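Local coordinates for protein DNA-dependent metalloprotease SPRTN (Homo sapiens, PDB 6MDW) that cleaves proteins covalently cross-linked to DNA as a zinc-dependent, DNA-activated endopeptidase, clearing these lesions during DNA synthesis to preserve genome integrity, at residues G57-Y61 with E92-A96. Sequence-based numbering, arbitrary orientation.
Sequences GICSY and EMIHA. With ZN (zinc ion), chain F.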
loop_
_atom_site.group_PDB
_atom_site.type_symbol
_atom_site.label_atom_id
_atom_site.label_comp_id
_atom_site.label_asym_id
_atom_site.label_seq_id
_atom_site.Cartn_x
_atom_site.Cartn_y
_atom_site.Cartn_z
ATOM N N GLY A 57 -0.754 2.406 -3.356
ATOM C CA GLY A 57 -1.434 1.553 -2.402
ATOM C C GLY A 57 -1.130 2.013 -0.984
ATOM O O GLY A 57 -0.010 2.479 -0.719
ATOM N N ILE A 58 -2.113 1.870 -0.088
ATOM C CA ILE A 58 -1.919 2.089 1.320
ATOM C C ILE A 58 -2.692 1.038 2.127
ATOM O O ILE A 58 -3.634 0.399 1.636
ATOM C CB ILE A 58 -2.322 3.526 1.759
ATOM C CG1 ILE A 58 -3.822 3.801 1.638
ATOM C CG2 ILE A 58 -1.505 4.574 1.009
ATOM C CD1 ILE A 58 -4.651 3.347 2.814
ATOM N N CYS A 59 -2.317 0.899 3.399
ATOM C CA CYS A 59 -3.132 0.290 4.427
ATOM C C CYS A 59 -3.464 1.311 5.521
ATOM O O CYS A 59 -2.686 2.199 5.815
ATOM C CB CYS A 59 -2.392 -0.839 5.127
ATOM S SG CYS A 59 -2.013 -2.248 4.051
ATOM N N SER A 60 -4.606 1.119 6.172
ATOM C CA SER A 60 -4.833 1.780 7.440
ATOM C C SER A 60 -5.243 0.710 8.452
ATOM O O SER A 60 -5.992 -0.202 8.118
ATOM C CB SER A 60 -5.843 2.875 7.327
ATOM O OG SER A 60 -7.071 2.371 6.839
ATOM N N TYR A 61 -4.720 0.835 9.674
ATOM C CA TYR A 61 -4.956 -0.142 10.730
ATOM C C TYR A 61 -5.634 0.563 11.903
ATOM O O TYR A 61 -5.097 1.550 12.395
ATOM C CB TYR A 61 -3.635 -0.729 11.204
ATOM C CG TYR A 61 -2.575 -0.864 10.145
ATOM C CD1 TYR A 61 -1.757 0.199 9.782
ATOM C CD2 TYR A 61 -2.384 -2.075 9.514
ATOM C CE1 TYR A 61 -0.770 0.049 8.819
ATOM C CE2 TYR A 61 -1.386 -2.249 8.578
ATOM C CZ TYR A 61 -0.588 -1.187 8.212
ATOM O OH TYR A 61 0.370 -1.410 7.264
ATOM N N GLU A 92 0.457 -4.669 -0.327
ATOM C CA GLU A 92 -0.388 -4.185 0.745
ATOM C C GLU A 92 -0.946 -5.339 1.588
ATOM O O GLU A 92 -1.055 -5.230 2.799
ATOM C CB GLU A 92 -1.554 -3.337 0.223
ATOM C CG GLU A 92 -1.116 -2.098 -0.547
ATOM C CD GLU A 92 -0.120 -1.232 0.182
ATOM O OE1 GLU A 92 -0.147 -1.130 1.429
ATOM O OE2 GLU A 92 0.738 -0.652 -0.533
ATOM N N MET A 93 -1.308 -6.449 0.934
ATOM C CA MET A 93 -1.841 -7.595 1.692
ATOM C C MET A 93 -0.801 -8.209 2.628
ATOM O O MET A 93 -1.179 -8.728 3.691
ATOM C CB MET A 93 -2.405 -8.622 0.715
ATOM C CG MET A 93 -3.690 -8.139 0.011
ATOM S SD MET A 93 -4.371 -9.321 -1.198
ATOM C CE MET A 93 -5.067 -10.542 -0.083
ATOM N N ILE A 94 0.482 -8.130 2.275
ATOM C CA ILE A 94 1.524 -8.593 3.182
ATOM C C ILE A 94 1.549 -7.704 4.424
ATOM O O ILE A 94 1.559 -8.174 5.550
ATOM C CB ILE A 94 2.908 -8.635 2.510
ATOM C CG1 ILE A 94 2.927 -9.658 1.370
ATOM C CG2 ILE A 94 3.935 -8.972 3.558
ATOM C CD1 ILE A 94 4.175 -9.575 0.549
ATOM N N HIS A 95 1.520 -6.384 4.231
ATOM C CA HIS A 95 1.428 -5.486 5.397
ATOM C C HIS A 95 0.194 -5.840 6.229
ATOM O O HIS A 95 0.244 -5.872 7.470
ATOM C CB HIS A 95 1.345 -4.024 4.951
ATOM C CG HIS A 95 2.620 -3.424 4.440
ATOM N ND1 HIS A 95 3.839 -3.485 5.109
ATOM C CD2 HIS A 95 2.838 -2.705 3.316
ATOM C CE1 HIS A 95 4.740 -2.827 4.377
ATOM N NE2 HIS A 95 4.158 -2.355 3.266
ATOM N N ALA A 96 -0.934 -6.044 5.575
ATOM C CA ALA A 96 -2.167 -6.380 6.298
ATOM C C ALA A 96 -1.968 -7.694 7.082
ATOM O O ALA A 96 -2.430 -7.817 8.210
ATOM C CB ALA A 96 -3.315 -6.489 5.341
HETATM ZN ZN ZN F . 5.112 -1.103 1.879
#
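The backbone oxygen of Glu92 accepts an ordinary helical hydrogen bond of 2.9 Å from Ala96 N to Glu92 O, and the sulfur of Cys59, in the conformer described here, reaches in from the strand to make a contact, SG 3.4 Å from the same Glu92 O. With SG anti to its own carbonyl carbon (chi1 -65°), Cys59 points toward the helix segment 92-96 and its SG also rests 3.9 Å from His95 CB. The catalytic Glu92 bends at chi2 (-52°), which brings its carboxylate against the Gly57-Ile58 peptide. Glu92 OE1 lies 3.4 Å from Ile58 C, while Glu92 OE2 stands 3.2 Å from Gly57 O, a close approach of two acceptors and not a hydrogen bond; Glu92 OE2 also has a weak hydrogen bond with His133 NE2. An alanine in place of Glu92 would remove the active-site carboxylate, would probably open a gap beside the Gly57-Ile58 peptide and would be likely to leave His133 without this partner. Further along, the Tyr61 hydroxyl comes against the root of the His95 side chain, Tyr61 OH to His95 CB 3.6 Å, with His95 O near the plane of the tyrosine ring at its edge. His95 NE2 binds the catalytic zinc at 2.1 Å, and His91 and His110 complete the protein ligands of this HExxH metalloprotease centre. The strand and the helix segment run nearly parallel, their axes 16° apart and 8.3 Å at closest approach. Strand 57-61 is an outermost strand of the three-stranded sheet, antiparallel to 68-73, and helix 82-100 packs against both, Glu92 touching Ile70 and Ala96 touching Cys68, while Ile94 turns to helix 112-125 and Met93 to helix 25-36.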